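Long-range contacts in VP5 (Halorubrum pleomorphic virus 2, PDB 6QGI), which is an envelope protein that probably carries out membrane fusion when the virus enters its archaeal host: residues Ala379-Thr384 / Ser422-Ser427; Lys332-Ser337 / Gly441-Asp446; Thr72-Ala77 / Gln240-Gly245. One frame throughout, in Å; residues are numbered along the deposited sequence.

Interaction 1 of 3, residues Ala379-Thr384 / Ser422-Ser427; sequences AVELNT and SARFLS
Glu381 and Arg424 face each other as a hydrogen-bonded pair of two antiparallel strands, and these two residues bury more surface here than any others. Glu381 N donates to Arg424 O at 2.7 Å, and Arg424 N returns a bond to Glu381 O at 3.1 Å. Their side chains run alongside each other and point the same way. Glu381 is swung back from its own N (chi1 -152°) and stays extended beyond CG. Arg424 takes the position between N and the carbonyl carbon (chi1 78°), which stands its chain up beside that of Glu381. The carboxylate therefore lies over one face of the guanidinium, toward its rim, with the planes 68° apart. OE1 of Glu381 is 3.0 Å from NH1 of Arg424, but no N-H points at it. The salt bridge rests on charge alone. Arg424 also packs on Glu353 of strand 343-355.

OE2 of Glu381 lies 3.3 Å from the methyl CD2 of Leu426, a van der Waals contact, and also close to NH2 of Arg424. Ala379, on the same face, pairs with Leu426 through Ala379 N to Leu426 O, 2.8 Å, and the return bond. Its side chain is about 8 Å from the glycan attached to Asn396. On the other face, Phe425 meets Tyr375 edge-to-face and packs on Trp356, as Val380 and Ala423 do. Strand 389-393 flanks 379-384 on its far edge.

Regular backbone bonds set the register. The face of Val380, Leu382, Ala423 and Phe425 is buried and apolar. The other, largely partly exposed, carries a charge pair whose attraction is probably softened by solvent.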
# COMPACT_ATOMS: atom_id res chain seq x y z
N ALA A 379 20.12 -6.82 11.27
CA ALA A 379 21.54 -6.92 11.59
C ALA A 379 22.12 -8.17 10.96
O ALA A 379 21.48 -9.22 10.99
CB ALA A 379 21.75 -6.93 13.09
N VAL A 380 23.32 -8.07 10.38
CA VAL A 380 23.98 -9.23 9.78
C VAL A 380 24.85 -9.88 10.86
O VAL A 380 25.74 -9.23 11.42
CB VAL A 380 24.77 -8.90 8.47
CG1 VAL A 380 25.37 -10.16 7.85
CG2 VAL A 380 23.88 -8.18 7.46
N GLU A 381 24.52 -11.13 11.21
CA GLU A 381 25.19 -11.95 12.22
C GLU A 381 26.16 -12.89 11.52
O GLU A 381 25.75 -13.86 10.88
CB GLU A 381 24.15 -12.73 13.05
CG GLU A 381 24.61 -13.04 14.46
CD GLU A 381 23.71 -14.01 15.19
OE1 GLU A 381 23.89 -15.24 15.02
OE2 GLU A 381 22.82 -13.55 15.94
N LEU A 382 27.45 -12.57 11.62
CA LEU A 382 28.50 -13.33 10.95
C LEU A 382 29.18 -14.31 11.89
O LEU A 382 29.49 -13.97 13.03
CB LEU A 382 29.53 -12.40 10.32
CG LEU A 382 28.97 -11.44 9.27
CD1 LEU A 382 29.93 -10.34 9.01
CD2 LEU A 382 28.61 -12.15 8.00
N ASN A 383 29.42 -15.53 11.39
CA ASN A 383 30.08 -16.61 12.10
C ASN A 383 31.45 -16.86 11.46
O ASN A 383 31.55 -17.35 10.33
CB ASN A 383 29.22 -17.89 12.10
CG ASN A 383 27.94 -17.78 12.91
OD1 ASN A 383 27.81 -16.96 13.81
ND2 ASN A 383 26.97 -18.61 12.59
N THR A 384 32.50 -16.46 12.19
CA THR A 384 33.90 -16.56 11.79
C THR A 384 34.38 -18.03 11.83
O THR A 384 33.74 -18.86 12.49
CB THR A 384 34.76 -15.64 12.68
OG1 THR A 384 34.65 -16.08 14.03
CG2 THR A 384 34.36 -14.17 12.59
N SER A 422 29.88 -18.74 7.80
CA SER A 422 28.42 -18.61 7.81
C SER A 422 27.99 -17.18 8.14
O SER A 422 28.70 -16.47 8.85
CB SER A 422 27.81 -19.58 8.83
OG SER A 422 28.22 -20.92 8.60
N ALA A 423 26.81 -16.78 7.64
CA ALA A 423 26.21 -15.46 7.87
C ALA A 423 24.70 -15.53 7.73
O ALA A 423 24.20 -16.27 6.89
CB ALA A 423 26.77 -14.46 6.88
N ARG A 424 23.97 -14.75 8.56
CA ARG A 424 22.51 -14.68 8.53
C ARG A 424 22.03 -13.31 9.01
O ARG A 424 22.75 -12.64 9.76
CB ARG A 424 21.86 -15.82 9.35
CG ARG A 424 21.85 -15.64 10.88
CD ARG A 424 20.84 -16.56 11.52
NE ARG A 424 20.38 -16.08 12.82
CZ ARG A 424 20.88 -16.45 14.00
NH1 ARG A 424 21.89 -17.32 14.04
NH2 ARG A 424 20.39 -15.97 15.13
N PHE A 425 20.83 -12.89 8.60
CA PHE A 425 20.26 -11.62 9.04
C PHE A 425 19.06 -11.86 9.95
O PHE A 425 18.33 -12.84 9.78
CB PHE A 425 19.91 -10.69 7.86
CG PHE A 425 18.68 -11.04 7.06
CD1 PHE A 425 18.77 -11.85 5.93
CD2 PHE A 425 17.43 -10.53 7.41
CE1 PHE A 425 17.64 -12.17 5.19
CE2 PHE A 425 16.30 -10.86 6.66
CZ PHE A 425 16.41 -11.67 5.56
N LEU A 426 18.88 -10.98 10.94
CA LEU A 426 17.78 -11.00 11.90
C LEU A 426 17.43 -9.57 12.31
O LEU A 426 18.29 -8.70 12.18
CB LEU A 426 18.11 -11.88 13.14
CG LEU A 426 19.36 -11.54 13.97
CD1 LEU A 426 19.07 -10.49 15.02
CD2 LEU A 426 19.86 -12.75 14.67
N SER A 427 16.22 -9.34 12.82
CA SER A 427 15.75 -8.02 13.23
C SER A 427 16.53 -7.44 14.42
O SER A 427 17.02 -8.18 15.27
CB SER A 427 14.27 -8.07 13.57
OG SER A 427 13.69 -6.78 13.71

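Interaction 2 of 3, residues Lys332-Ser337 / Gly441-Asp446; sequences KTYDPS and GSFTID
Tyr334 and Phe443 form an antiparallel hydrogen-bonded pair, with Tyr334 N to Phe443 O at 2.8 Å, nearly straight at 174°, and Phe443 N to Tyr334 O at 3.2 Å. Two residues further along, Ile445 N donates to Lys332 O at 3.1 Å. Between these bonds Thr333 and Thr444 make a non-hydrogen-bonded pair.

On the face of the two threonines, the hydroxyls meet directly. OG1 of Thr333 and OG1 of Thr444 share a hydrogen bond of 2.9 Å, and either could be the donor. Ser442 adds a weak bond from OG to OD1 of Asp335. That same oxygen also accepts from Ser337 OG, which comes from above the carboxylate plane.

The other face is apolar. The Phe443 ring takes the position between N and the carbonyl carbon (chi1 65°), which leans it across to Tyr334. CB of Tyr334 lies over the ring face, 4.1 Å from the centroid of Phe443, as a CH-pi contact. Pro336 CG reaches the edge of the same ring, while Gly441 O lies at the edge in its plane. On the same side of the Tyr334 ring as Phe443, and obliquely, CD1 of Ile445 lies 3.8 Å from CE2 of Tyr334. The hydroxyl of Tyr334 is bonded elsewhere, to Glu329 N. Ile305 packs on both Phe443 and Ile445.

Strand 443-450 is paired on its other edge with strand 301-307, through bonds such as Thr444 with Thr306. The arrangement is that of a very short strand added antiparallel to a longer one within a beta-sheet, with a polar and an apolar face.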
# COMPACT_ATOMS: atom_id res chain seq x y z
N LYS A 332 4.13 -25.55 -1.17
CA LYS A 332 3.97 -25.04 -2.52
C LYS A 332 4.56 -23.64 -2.71
O LYS A 332 4.60 -22.83 -1.77
CB LYS A 332 2.48 -25.03 -2.92
CG LYS A 332 1.81 -26.41 -2.95
CD LYS A 332 2.34 -27.30 -4.07
CE LYS A 332 1.67 -28.66 -4.08
NZ LYS A 332 2.28 -29.57 -5.09
N THR A 333 5.02 -23.37 -3.93
CA THR A 333 5.59 -22.09 -4.33
C THR A 333 4.53 -21.31 -5.10
O THR A 333 3.91 -21.85 -6.02
CB THR A 333 6.86 -22.31 -5.16
OG1 THR A 333 7.85 -22.99 -4.39
CG2 THR A 333 7.40 -21.02 -5.71
N TYR A 334 4.34 -20.03 -4.75
CA TYR A 334 3.33 -19.19 -5.36
C TYR A 334 3.93 -17.94 -5.96
O TYR A 334 4.82 -17.33 -5.37
CB TYR A 334 2.25 -18.82 -4.34
CG TYR A 334 1.40 -20.01 -3.96
CD1 TYR A 334 0.37 -20.45 -4.78
CD2 TYR A 334 1.66 -20.72 -2.79
CE1 TYR A 334 -0.40 -21.56 -4.45
CE2 TYR A 334 0.90 -21.84 -2.45
CZ TYR A 334 -0.13 -22.25 -3.28
OH TYR A 334 -0.87 -23.36 -2.97
N ASP A 335 3.44 -17.60 -7.15
CA ASP A 335 3.85 -16.42 -7.88
C ASP A 335 2.69 -15.45 -7.83
O ASP A 335 1.65 -15.69 -8.45
CB ASP A 335 4.28 -16.75 -9.32
CG ASP A 335 4.95 -15.60 -10.07
OD1 ASP A 335 5.25 -14.57 -9.43
OD2 ASP A 335 5.15 -15.73 -11.30
N PRO A 336 2.81 -14.37 -7.03
CA PRO A 336 1.68 -13.44 -6.89
C PRO A 336 1.34 -12.70 -8.18
O PRO A 336 0.21 -12.24 -8.33
CB PRO A 336 2.10 -12.48 -5.79
CG PRO A 336 3.49 -12.78 -5.49
CD PRO A 336 3.98 -13.96 -6.22
N SER A 337 2.29 -12.62 -9.11
CA SER A 337 2.13 -11.95 -10.40
C SER A 337 1.16 -12.70 -11.32
O SER A 337 0.64 -12.10 -12.27
CB SER A 337 3.47 -11.78 -11.09
OG SER A 337 4.12 -13.02 -11.34
N GLY A 441 6.76 -10.58 -5.13
CA GLY A 441 7.68 -11.62 -5.55
C GLY A 441 7.26 -12.99 -5.06
O GLY A 441 6.50 -13.11 -4.10
N SER A 442 7.80 -14.03 -5.73
CA SER A 442 7.55 -15.43 -5.43
C SER A 442 7.99 -15.81 -4.02
O SER A 442 8.93 -15.23 -3.46
CB SER A 442 8.22 -16.33 -6.45
OG SER A 442 7.59 -16.25 -7.72
N PHE A 443 7.26 -16.76 -3.43
CA PHE A 443 7.44 -17.25 -2.07
C PHE A 443 6.96 -18.69 -1.94
O PHE A 443 6.05 -19.11 -2.67
CB PHE A 443 6.68 -16.34 -1.07
CG PHE A 443 5.18 -16.35 -1.22
CD1 PHE A 443 4.54 -15.52 -2.14
CD2 PHE A 443 4.39 -17.23 -0.47
CE1 PHE A 443 3.15 -15.56 -2.30
CE2 PHE A 443 3.01 -17.27 -0.64
CZ PHE A 443 2.39 -16.43 -1.55
N THR A 444 7.52 -19.42 -0.98
CA THR A 444 7.15 -20.81 -0.72
C THR A 444 6.67 -20.95 0.73
O THR A 444 7.34 -20.47 1.64
CB THR A 444 8.34 -21.75 -1.02
OG1 THR A 444 8.94 -21.39 -2.27
CG2 THR A 444 7.95 -23.22 -1.02
N ILE A 445 5.52 -21.60 0.93
CA ILE A 445 4.98 -21.85 2.26
C ILE A 445 5.74 -23.07 2.81
O ILE A 445 5.51 -24.18 2.35
CB ILE A 445 3.43 -22.05 2.24
CG1 ILE A 445 2.72 -20.79 1.68
CG2 ILE A 445 2.91 -22.40 3.62
CD1 ILE A 445 1.33 -20.99 1.18
N ASP A 446 6.69 -22.85 3.73
CA ASP A 446 7.47 -23.95 4.31
C ASP A 446 6.65 -24.76 5.29
O ASP A 446 6.91 -25.96 5.46
CB ASP A 446 8.73 -23.42 5.01
CG ASP A 446 9.81 -22.85 4.09
OD1 ASP A 446 9.72 -23.07 2.86
OD2 ASP A 446 10.74 -22.22 4.61

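Interaction 3 of 3, residues Thr72-Ala77 / Gln240-Gly245; sequences TAYTDA and QNVRSG
Asn241 meets Tyr74 first, through its backbone: Asn241 O lies 3.7 Å from Tyr74 OH, which is near but no hydrogen bond. Its side chain leads away from helix 66-86. The contact joins that helix to helix 225-253, both within the envelope protein N-terminal family region. The two helical segments run in broadly the same direction, with axes 10.4 Å apart and 31° between them, and the Tyr74 side chain bridges much of that gap.

Val242 carries the contact. Its CG1 stands over the centre of the Tyr74 ring, 4.0 Å from the centroid and only 4° off the normal. This is a nearly ideal CH-pi contact. With CG1 anti to the backbone N (chi1 -180°), this methyl is set over the ring, while the second methyl, CG2, sits 4.1 Å from CE2 of Tyr74. Both methyls also touch Ala73, whose CB is 4.0 Å from CG1 of Val242. The valine is thus lodged between the ring and the alanine. Val102 of helix 91-133 packs on Val242 as well, and Tyr105 of that helix packs on Ala73. Arg243 turns away from helix 66-86 and bonds Asn103 through NH2.

Gly245 is the last to touch. Having no side chain, it allows Tyr74 OH to come within 3.2 Å of its CA. The ring meets Gly245 C at its edge, near its plane. Ile246, the next residue, packs on Tyr74 and Ala77.

No hydrogen bond or salt bridge crosses between the segments. The helices are held together here by shape and dispersion, with one tyrosine ring clasped by a valine methyl over its face and a glycine backbone at its rim.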
# COMPACT_ATOMS: atom_id res chain seq x y z
N THR A 72 -18.54 -1.42 1.95
CA THR A 72 -18.58 -0.45 3.04
C THR A 72 -19.66 0.60 2.74
O THR A 72 -20.47 0.88 3.63
CB THR A 72 -17.18 0.16 3.25
OG1 THR A 72 -16.28 -0.91 3.52
CG2 THR A 72 -17.13 1.15 4.40
N ALA A 73 -19.71 1.12 1.49
CA ALA A 73 -20.70 2.10 1.04
C ALA A 73 -22.11 1.58 1.28
O ALA A 73 -22.91 2.29 1.89
CB ALA A 73 -20.50 2.42 -0.43
N TYR A 74 -22.37 0.32 0.89
CA TYR A 74 -23.66 -0.35 1.07
C TYR A 74 -24.05 -0.49 2.54
O TYR A 74 -25.21 -0.25 2.86
CB TYR A 74 -23.65 -1.72 0.40
CG TYR A 74 -24.21 -1.76 -1.00
CD1 TYR A 74 -25.53 -1.40 -1.26
CD2 TYR A 74 -23.45 -2.24 -2.07
CE1 TYR A 74 -26.06 -1.47 -2.54
CE2 TYR A 74 -23.98 -2.32 -3.35
CZ TYR A 74 -25.28 -1.92 -3.59
OH TYR A 74 -25.81 -1.99 -4.85
N THR A 75 -23.11 -0.87 3.44
CA THR A 75 -23.36 -1.02 4.88
C THR A 75 -23.93 0.29 5.46
O THR A 75 -24.99 0.25 6.08
CB THR A 75 -22.08 -1.49 5.61
OG1 THR A 75 -21.68 -2.76 5.10
CG2 THR A 75 -22.27 -1.60 7.11
N ASP A 76 -23.27 1.44 5.20
CA ASP A 76 -23.68 2.77 5.68
C ASP A 76 -24.97 3.25 5.04
O ASP A 76 -25.78 3.89 5.72
CB ASP A 76 -22.58 3.81 5.41
CG ASP A 76 -21.32 3.69 6.26
OD1 ASP A 76 -21.35 2.93 7.26
OD2 ASP A 76 -20.32 4.36 5.93
N ALA A 77 -25.15 2.97 3.74
CA ALA A 77 -26.33 3.35 2.97
C ALA A 77 -27.56 2.58 3.44
O ALA A 77 -28.61 3.20 3.66
CB ALA A 77 -26.09 3.09 1.49
N GLN A 240 -21.35 4.79 -9.03
CA GLN A 240 -22.51 4.69 -9.90
C GLN A 240 -23.33 3.43 -9.60
O GLN A 240 -24.56 3.49 -9.58
CB GLN A 240 -22.10 4.72 -11.38
CG GLN A 240 -21.47 6.05 -11.84
CD GLN A 240 -22.35 7.27 -11.67
OE1 GLN A 240 -23.56 7.26 -11.96
NE2 GLN A 240 -21.76 8.35 -11.19
N ASN A 241 -22.65 2.29 -9.35
CA ASN A 241 -23.29 1.00 -9.06
C ASN A 241 -23.96 0.98 -7.69
O ASN A 241 -25.02 0.38 -7.57
CB ASN A 241 -22.27 -0.16 -9.16
CG ASN A 241 -21.81 -0.51 -10.56
OD1 ASN A 241 -22.28 0.03 -11.57
ND2 ASN A 241 -20.85 -1.42 -10.64
N VAL A 242 -23.36 1.61 -6.66
CA VAL A 242 -23.95 1.65 -5.32
C VAL A 242 -25.17 2.59 -5.33
O VAL A 242 -26.18 2.24 -4.72
CB VAL A 242 -22.94 1.99 -4.18
CG1 VAL A 242 -23.63 2.00 -2.81
CG2 VAL A 242 -21.79 1.00 -4.16
N ARG A 243 -25.11 3.72 -6.07
CA ARG A 243 -26.24 4.67 -6.20
C ARG A 243 -27.45 3.99 -6.86
O ARG A 243 -28.56 4.08 -6.32
CB ARG A 243 -25.84 5.91 -7.03
CG ARG A 243 -25.12 7.00 -6.26
CD ARG A 243 -24.43 7.94 -7.22
NE ARG A 243 -23.83 9.09 -6.55
CZ ARG A 243 -23.12 10.03 -7.16
NH1 ARG A 243 -22.89 9.95 -8.46
NH2 ARG A 243 -22.62 11.05 -6.47
N SER A 244 -27.24 3.33 -8.01
CA SER A 244 -28.27 2.62 -8.77
C SER A 244 -28.78 1.40 -8.01
O SER A 244 -29.98 1.10 -8.04
CB SER A 244 -27.74 2.20 -10.14
OG SER A 244 -27.16 3.29 -10.83
N GLY A 245 -27.86 0.72 -7.33
CA GLY A 245 -28.13 -0.47 -6.54
C GLY A 245 -28.92 -0.20 -5.27
O GLY A 245 -29.81 -0.97 -4.94

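From the N terminus, interaction 3 comes first. It joins helix 66-86 to helix 225-253 and closes a loop of 162 residues that includes helix 91-133 and the strands between 155 and 221. The chain then enters the strand-rich region. Interaction 2 opens at 332-337 and closes at 441-446. Interaction 1 is nested inside that loop, opening at 379-384 and closing at 422-427. No two contacts cross. Interactions 1 and 2 belong to connected strands, with centres 25 Å apart. Interaction 3 ties the helical part together and lies across the chain's centre from interaction 1, their centres 52 Å apart.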